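Local coordinates for imidazoleglycerol-phosphate dehydratase (Pyrococcus furiosus, PDB 5DNL), which catalyses the dehydration of D-erythro-1-(imidazol-4-yl)glycerol 3-phosphate to 3-(imidazol-4-yl)-2-oxopropyl phosphate, the sixth step of L-histidine biosynthesis, at residues M1-T5 and K6-I10; I81-D85 and D86-L90; S117-K120 and E121-G125. All blocks are in the same frame, centred on the assembly; numbering follows the deposited sequence. Where two conformers were deposited one is given.

Interaction 1: M1-T5 and K6-I10; sequences MRRTT and KETDI. With 5DL ([(2S)-2-hydroxy-3-(1H-1,2,4-triazol-1-yl)propyl]phosphonic acid), chain F.
Arg2 and Asp9 form a two-point salt bridge across the two strands of a short hairpin. Arg2 NE donates to Asp9 OD1 at 3.0 Å and its NH2 to OD2 at 2.9 Å, both on syn lone pairs, and the guanidinium and carboxylate planes lie only 10° apart. Thr4 OG1 adds a second donor to Asp9 OD1 (2.8 Å), coming from above the carboxylate plane, which should leave the carboxylate little freedom to rotate.

Backbone bonds define the hairpin. Arg3 and Ile10 are a hydrogen-bonded antiparallel pair, and Thr5 N donates to Thr8 O at 2.8 Å. At the bend, Thr5 OG1 accepts from Glu7 N (2.9 Å), an ST turn, and from Thr8 N (3.2 Å); chi1 of 74° sets this hydroxyl between its own N and carbonyl carbon, facing the turn amides.

Water supplies the third kind of link. One molecule joins Arg3 NH1 to Thr8 OG1, both of which also bind Asp57, and another joins Thr5 OG1 to Glu7 OE1. Glu7 is a pocket residue: its OE2 comes within 2.8 Å of the inhibitor's hydroxyl oxygen O13.

Strand 8-14 lies between 2-4 and 42-48. Helix 51-69 packs on the Arg3 and Ile10 face, while Lys173 of a neighbouring subunit packs against Arg3, Thr5 and Glu7.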
# COMPACT_ATOMS: atom_id res chain seq x y z
N MET A 1 49.12 7.28 32.68
CA MET A 1 48.07 8.33 32.58
C MET A 1 46.99 8.02 33.62
O MET A 1 46.44 6.92 33.63
CB MET A 1 47.45 8.32 31.18
CG MET A 1 46.45 9.42 30.91
SD MET A 1 47.13 11.08 31.02
CE MET A 1 48.26 11.06 29.63
N ARG A 2 46.71 8.98 34.50
CA ARG A 2 45.66 8.82 35.51
C ARG A 2 44.62 9.90 35.32
O ARG A 2 44.94 11.05 35.00
CB ARG A 2 46.24 8.90 36.92
CG ARG A 2 45.24 8.57 38.01
CD ARG A 2 45.89 8.51 39.37
NE ARG A 2 45.04 7.88 40.37
CZ ARG A 2 45.40 7.69 41.64
NH1 ARG A 2 46.60 8.08 42.07
NH2 ARG A 2 44.57 7.10 42.49
N ARG A 3 43.36 9.51 35.50
CA ARG A 3 42.25 10.43 35.44
C ARG A 3 41.32 10.11 36.58
O ARG A 3 40.88 8.97 36.71
CB ARG A 3 41.52 10.33 34.10
CG ARG A 3 40.40 11.34 33.93
CD ARG A 3 39.70 11.17 32.59
NE ARG A 3 38.58 12.08 32.38
CZ ARG A 3 37.32 11.88 32.78
NH1 ARG A 3 36.98 10.82 33.50
NH2 ARG A 3 36.39 12.79 32.49
N THR A 4 41.04 11.11 37.42
CA THR A 4 40.26 10.90 38.62
C THR A 4 39.13 11.91 38.71
O THR A 4 39.35 13.11 38.57
CB THR A 4 41.14 11.02 39.89
OG1 THR A 4 42.32 10.22 39.73
CG2 THR A 4 40.38 10.59 41.14
N THR A 5 37.92 11.41 38.90
CA THR A 5 36.76 12.25 39.19
C THR A 5 36.10 11.71 40.43
O THR A 5 36.54 10.70 41.00
CB THR A 5 35.73 12.28 38.03
OG1 THR A 5 35.01 11.05 37.99
CG2 THR A 5 36.39 12.54 36.69
N LYS A 6 34.99 12.32 40.84
CA LYS A 6 34.19 11.76 41.91
C LYS A 6 33.48 10.45 41.53
O LYS A 6 32.98 9.76 42.41
CB LYS A 6 33.16 12.78 42.43
CG LYS A 6 33.82 14.01 43.06
CD LYS A 6 32.80 15.02 43.56
CE LYS A 6 33.47 16.23 44.16
NZ LYS A 6 32.49 17.23 44.67
N GLU A 7 33.42 10.13 40.23
CA GLU A 7 32.77 8.90 39.73
C GLU A 7 33.73 7.74 39.51
O GLU A 7 33.39 6.59 39.78
CB GLU A 7 32.07 9.22 38.40
CG GLU A 7 30.97 10.26 38.51
CD GLU A 7 30.47 10.76 37.17
OE1 GLU A 7 31.06 10.45 36.14
OE2 GLU A 7 29.46 11.51 37.18
N THR A 8 34.90 8.04 38.96
CA THR A 8 35.86 7.01 38.53
C THR A 8 37.30 7.41 38.84
O THR A 8 37.61 8.59 38.94
CB THR A 8 35.79 6.70 37.01
OG1 THR A 8 36.16 7.87 36.28
CG2 THR A 8 34.40 6.24 36.59
N ASP A 9 38.17 6.39 38.94
CA ASP A 9 39.60 6.61 39.14
C ASP A 9 40.27 5.57 38.27
O ASP A 9 40.09 4.38 38.50
CB ASP A 9 39.97 6.42 40.61
CG ASP A 9 41.39 6.82 40.91
OD1 ASP A 9 42.05 7.49 40.09
OD2 ASP A 9 41.83 6.46 42.02
N ILE A 10 40.95 6.04 37.23
CA ILE A 10 41.48 5.16 36.21
C ILE A 10 42.96 5.43 35.98
O ILE A 10 43.38 6.58 35.87
CB ILE A 10 40.71 5.39 34.89
CG1 ILE A 10 39.24 4.98 35.10
CG2 ILE A 10 41.34 4.57 33.77
CD1 ILE A 10 38.33 5.42 33.99
N1 5DL F . 26.99 10.50 32.68
C3 5DL F . 27.99 11.62 31.00
N2 5DL F . 27.46 11.71 32.23
C8 5DL F . 28.03 14.35 34.95
C7 5DL F . 28.15 12.97 34.29
C6 5DL F . 27.38 12.96 32.98
C5 5DL F . 27.27 9.68 31.66
O10 5DL F . 29.94 15.38 33.38
P9 5DL F . 28.63 15.76 33.98
O11 5DL F . 28.69 16.93 34.92
O12 5DL F . 27.60 16.07 32.89
O13 5DL F . 27.64 11.94 35.15
N4 5DL F . 27.87 10.31 30.63
O HOH W 1 38.36 9.04 35.28
O HOH W 2 33.77 10.64 35.68

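Interaction 2: I81-D85 and D86-L90; sequences IMPMD and DALVL. With 5DL ([(2S)-2-hydroxy-3-(1H-1,2,4-triazol-1-yl)propyl]phosphonic acid), chain B.
Met84, paired with Ala87 at the end of this hairpin, lays its sulfur over one face of the inhibitor's flat triazole, with SD 3.5 Å from N2. Its methyl CE extends past the ring to the methylene carbon C6, at 3.7 Å. The extended chain, with CG opposite the backbone N (chi1 -178°), carries the sulfur to the ligand, and the bend at chi3 then turns the methyl CE toward C6. A serine here has no thioether to reach the ring, so the triazole would probably lose its packing on this face and be freer to tilt.

Pro83, its ring puckered, meets Leu88 CD1 with CB at 4.0 Å. That same methyl is 3.7 Å from Ile81 CG2, so one leucine branch touches both residues, and Ile81 CG1 meets Leu90 CD1, also at 3.7 Å. These four apolar residues share one face; Met82, Met84, Ala87 and Val89 share the other.

Four backbone bonds fix the register, two each in the pairs Met82-Val89 and Met84-Ala87. Ala87 N to Met84 O, at 2.8 Å, closes a type II' turn, for which Asp85 adopts a positive phi of 48°. Asp85 OD1 pairs with Arg98 of a neighbouring subunit, while Asp86 accepts bonds from His146, Glu142 N and Asn143 N.

Strand 87-94 continues the sheet to strand 133-140. Helix 144-162 packs on the Met82 and Met84 face, and that neighbouring subunit packs against Ile81, Pro83 and Leu88.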
# COMPACT_ATOMS: atom_id res chain seq x y z
N ILE A 81 39.65 -4.71 9.16
CA ILE A 81 38.39 -5.43 8.95
C ILE A 81 38.57 -6.71 9.73
O ILE A 81 39.47 -7.49 9.42
CB ILE A 81 38.08 -5.69 7.48
CG1 ILE A 81 37.80 -4.36 6.77
CG2 ILE A 81 36.87 -6.60 7.36
CD1 ILE A 81 37.59 -4.46 5.27
N MET A 82 37.73 -6.91 10.74
CA MET A 82 37.89 -8.02 11.67
C MET A 82 36.68 -8.94 11.63
O MET A 82 35.58 -8.49 11.95
CB MET A 82 38.06 -7.47 13.08
CG MET A 82 38.57 -8.48 14.08
SD MET A 82 40.31 -8.90 13.79
CE MET A 82 40.83 -7.48 12.80
N PRO A 83 36.88 -10.21 11.26
CA PRO A 83 35.86 -11.23 11.40
C PRO A 83 35.87 -11.82 12.80
O PRO A 83 36.92 -11.87 13.45
CB PRO A 83 36.25 -12.28 10.36
CG PRO A 83 37.71 -12.13 10.18
CD PRO A 83 38.09 -10.75 10.57
N MET A 84 34.69 -12.22 13.26
CA MET A 84 34.59 -13.15 14.37
C MET A 84 33.35 -13.99 14.13
O MET A 84 32.22 -13.53 14.40
CB MET A 84 34.54 -12.46 15.73
CG MET A 84 34.47 -13.51 16.83
SD MET A 84 34.70 -12.97 18.53
CE MET A 84 36.26 -12.14 18.37
N ASP A 85 33.55 -15.22 13.65
CA ASP A 85 32.46 -16.09 13.23
C ASP A 85 31.50 -15.28 12.31
O ASP A 85 31.95 -14.75 11.30
CB ASP A 85 31.78 -16.73 14.44
CG ASP A 85 32.72 -17.62 15.25
OD1 ASP A 85 33.93 -17.74 14.94
OD2 ASP A 85 32.22 -18.22 16.21
N ASP A 86 30.22 -15.17 12.70
CA ASP A 86 29.24 -14.40 11.92
C ASP A 86 29.56 -12.93 11.76
O ASP A 86 29.12 -12.33 10.78
CB ASP A 86 27.85 -14.52 12.57
CG ASP A 86 27.87 -14.12 14.03
OD1 ASP A 86 28.45 -14.88 14.85
OD2 ASP A 86 27.35 -13.03 14.40
N ALA A 87 30.29 -12.33 12.70
CA ALA A 87 30.55 -10.88 12.70
C ALA A 87 31.63 -10.52 11.69
O ALA A 87 32.61 -11.27 11.51
CB ALA A 87 30.95 -10.38 14.08
N LEU A 88 31.47 -9.36 11.07
CA LEU A 88 32.51 -8.79 10.21
C LEU A 88 32.44 -7.29 10.40
O LEU A 88 31.41 -6.69 10.09
CB LEU A 88 32.27 -9.17 8.75
CG LEU A 88 33.36 -8.73 7.77
CD1 LEU A 88 34.65 -9.46 8.08
CD2 LEU A 88 32.90 -8.99 6.34
N VAL A 89 33.47 -6.68 10.97
CA VAL A 89 33.39 -5.30 11.42
C VAL A 89 34.56 -4.51 10.84
O VAL A 89 35.71 -4.91 10.99
CB VAL A 89 33.39 -5.22 12.94
CG1 VAL A 89 33.35 -3.76 13.42
CG2 VAL A 89 32.24 -6.00 13.55
N LEU A 90 34.23 -3.39 10.20
CA LEU A 90 35.23 -2.45 9.70
C LEU A 90 35.48 -1.38 10.76
O LEU A 90 34.54 -0.80 11.32
CB LEU A 90 34.74 -1.81 8.40
CG LEU A 90 35.51 -0.58 7.90
CD1 LEU A 90 36.96 -0.86 7.55
CD2 LEU A 90 34.77 0.00 6.70
N1 5DL B . 34.63 -14.80 22.10
C3 5DL B . 34.67 -16.22 20.36
N2 5DL B . 35.37 -15.33 21.07
C8 5DL B . 39.16 -14.90 21.39
C7 5DL B . 37.76 -15.28 21.86
C6 5DL B . 36.74 -14.97 20.77
C5 5DL B . 33.45 -15.42 21.97
O10 5DL B . 39.42 -17.16 19.97
P9 5DL B . 39.75 -15.71 19.88
O11 5DL B . 41.23 -15.43 19.79
O12 5DL B . 39.07 -15.07 18.68
O13 5DL B . 37.39 -14.57 23.05
N4 5DL B . 33.43 -16.29 20.94

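Interaction 3: S117-K120 and E121-G125; sequences SLLK and EFVWG. With MN (manganese (II) ion), chain D.
Leu119 and Val123 lie side by side one helical turn apart, pointing the same way, with Leu119 CD1 4.0 Å from Val123 CG2. This is the tightly packed side of helix 116-130. The Val123 methyl CG2 also sits 3.3 Å from Leu119 O, and both residues rest on strand 100-104. Phe122 is buried too, its ring meeting that of Phe152 from helix 144-162.

Beneath the side chains the backbone repeats the i to i+4 pattern: Glu121 N, Phe122 N, Val123 N and Trp124 N donate to the carbonyl oxygens of Ser117, Leu118, Leu119 and Lys120. Trp124 N to Lys120 O is 2.9 Å and nearly straight, at 171°.

The looser side carries Lys120 and Trp124, both partly exposed. The Lys120 chain runs extended from the helix, and NZ is paired with Asp109 of a neighbouring subunit. Trp124 has Lys120 O near its ring plane at the edge, 3.7 Å from CD1, while Pro99 of another subunit packs on it.

Buried Glu121 turns to the metal. Its CG passes 3.3 Å from Ser117 O, and a bend at chi2 (-62°) delivers OE1 to manganese at 2.2 Å. A water, the inhibitor's triazole N4, His52, Glu56 and His146 of a neighbouring subunit also bind the ion. A helix of a beta-alpha-beta unit thus contributes a ligand to a six-coordinate manganese site shared between subunits, the active-site architecture of imidazoleglycerol-phosphate dehydratase.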
# COMPACT_ATOMS: atom_id res chain seq x y z
N SER A 117 25.13 1.03 24.15
CA SER A 117 25.40 2.24 24.96
C SER A 117 26.85 2.29 25.43
O SER A 117 27.54 3.29 25.28
CB SER A 117 24.49 2.32 26.19
OG SER A 117 24.99 3.28 27.16
N LEU A 118 27.31 1.18 25.97
CA LEU A 118 28.65 1.12 26.56
C LEU A 118 29.72 1.13 25.48
O LEU A 118 30.74 1.82 25.62
CB LEU A 118 28.78 -0.10 27.46
CG LEU A 118 27.85 -0.15 28.67
CD1 LEU A 118 28.06 -1.44 29.46
CD2 LEU A 118 28.00 1.04 29.58
N LEU A 119 29.49 0.40 24.39
CA LEU A 119 30.43 0.44 23.26
C LEU A 119 30.58 1.85 22.72
O LEU A 119 31.70 2.36 22.56
CB LEU A 119 30.01 -0.50 22.14
CG LEU A 119 30.83 -0.39 20.86
CD1 LEU A 119 32.27 -0.82 21.08
CD2 LEU A 119 30.17 -1.25 19.79
N LYS A 120 29.45 2.49 22.47
CA LYS A 120 29.46 3.85 21.91
C LYS A 120 30.15 4.83 22.85
O LYS A 120 30.91 5.71 22.40
CB LYS A 120 28.06 4.37 21.59
CG LYS A 120 27.45 3.74 20.35
CD LYS A 120 26.08 4.35 20.06
CE LYS A 120 25.52 3.88 18.74
NZ LYS A 120 24.16 4.45 18.54
N GLU A 121 29.91 4.70 24.15
CA GLU A 121 30.52 5.65 25.09
C GLU A 121 32.03 5.42 25.25
O GLU A 121 32.80 6.39 25.37
CB GLU A 121 29.76 5.66 26.41
CG GLU A 121 28.42 6.34 26.25
CD GLU A 121 28.58 7.78 25.83
OE1 GLU A 121 28.99 8.63 26.66
OE2 GLU A 121 28.36 8.05 24.63
N PHE A 122 32.46 4.17 25.20
CA PHE A 122 33.90 3.91 25.15
C PHE A 122 34.54 4.55 23.91
O PHE A 122 35.58 5.22 23.99
CB PHE A 122 34.19 2.40 25.17
CG PHE A 122 35.63 2.07 24.81
CD1 PHE A 122 36.63 2.14 25.76
CD2 PHE A 122 35.97 1.74 23.51
CE1 PHE A 122 37.95 1.88 25.42
CE2 PHE A 122 37.28 1.47 23.17
CZ PHE A 122 38.27 1.54 24.12
N VAL A 123 33.92 4.35 22.74
CA VAL A 123 34.48 4.84 21.48
C VAL A 123 34.49 6.37 21.43
O VAL A 123 35.49 6.98 21.01
CB VAL A 123 33.77 4.24 20.25
CG1 VAL A 123 34.32 4.82 18.97
CG2 VAL A 123 33.94 2.72 20.23
N TRP A 124 33.39 7.01 21.86
CA TRP A 124 33.39 8.46 21.97
C TRP A 124 34.43 8.97 22.95
O TRP A 124 35.07 9.99 22.69
CB TRP A 124 32.01 9.01 22.34
CG TRP A 124 31.19 9.44 21.18
CD1 TRP A 124 30.06 8.84 20.70
CD2 TRP A 124 31.43 10.58 20.35
NE1 TRP A 124 29.57 9.56 19.62
CE2 TRP A 124 30.39 10.63 19.40
CE3 TRP A 124 32.41 11.57 20.33
CZ2 TRP A 124 30.33 11.63 18.42
CZ3 TRP A 124 32.32 12.57 19.37
CH2 TRP A 124 31.30 12.59 18.44
N GLY A 125 34.60 8.26 24.06
CA GLY A 125 35.61 8.64 25.05
C GLY A 125 37.00 8.57 24.43
O GLY A 125 37.81 9.51 24.56
MN MN D . 28.38 9.42 28.59
O HOH W 3 29.18 11.44 28.21

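From the N terminus, interaction 1 closes the hairpin of strands 2-4 and 8-14; interaction 2 then closes that of strands 77-84 and 87-94. Interaction 3 closes no loop, being successive turns of helix 116-130. All three follow in series, without nesting or crossing. The hairpins edge two separate four-stranded sheets and lie on opposite sides of the chain centre, about 33 Å apart between centres. Interaction 3 is more central, about 17 Å from interaction 1 and 19 Å from interaction 2, centre to centre. None touches another, yet each has a side chain near bound manganese, which is consistent with one chain contributing to several intersubunit sites.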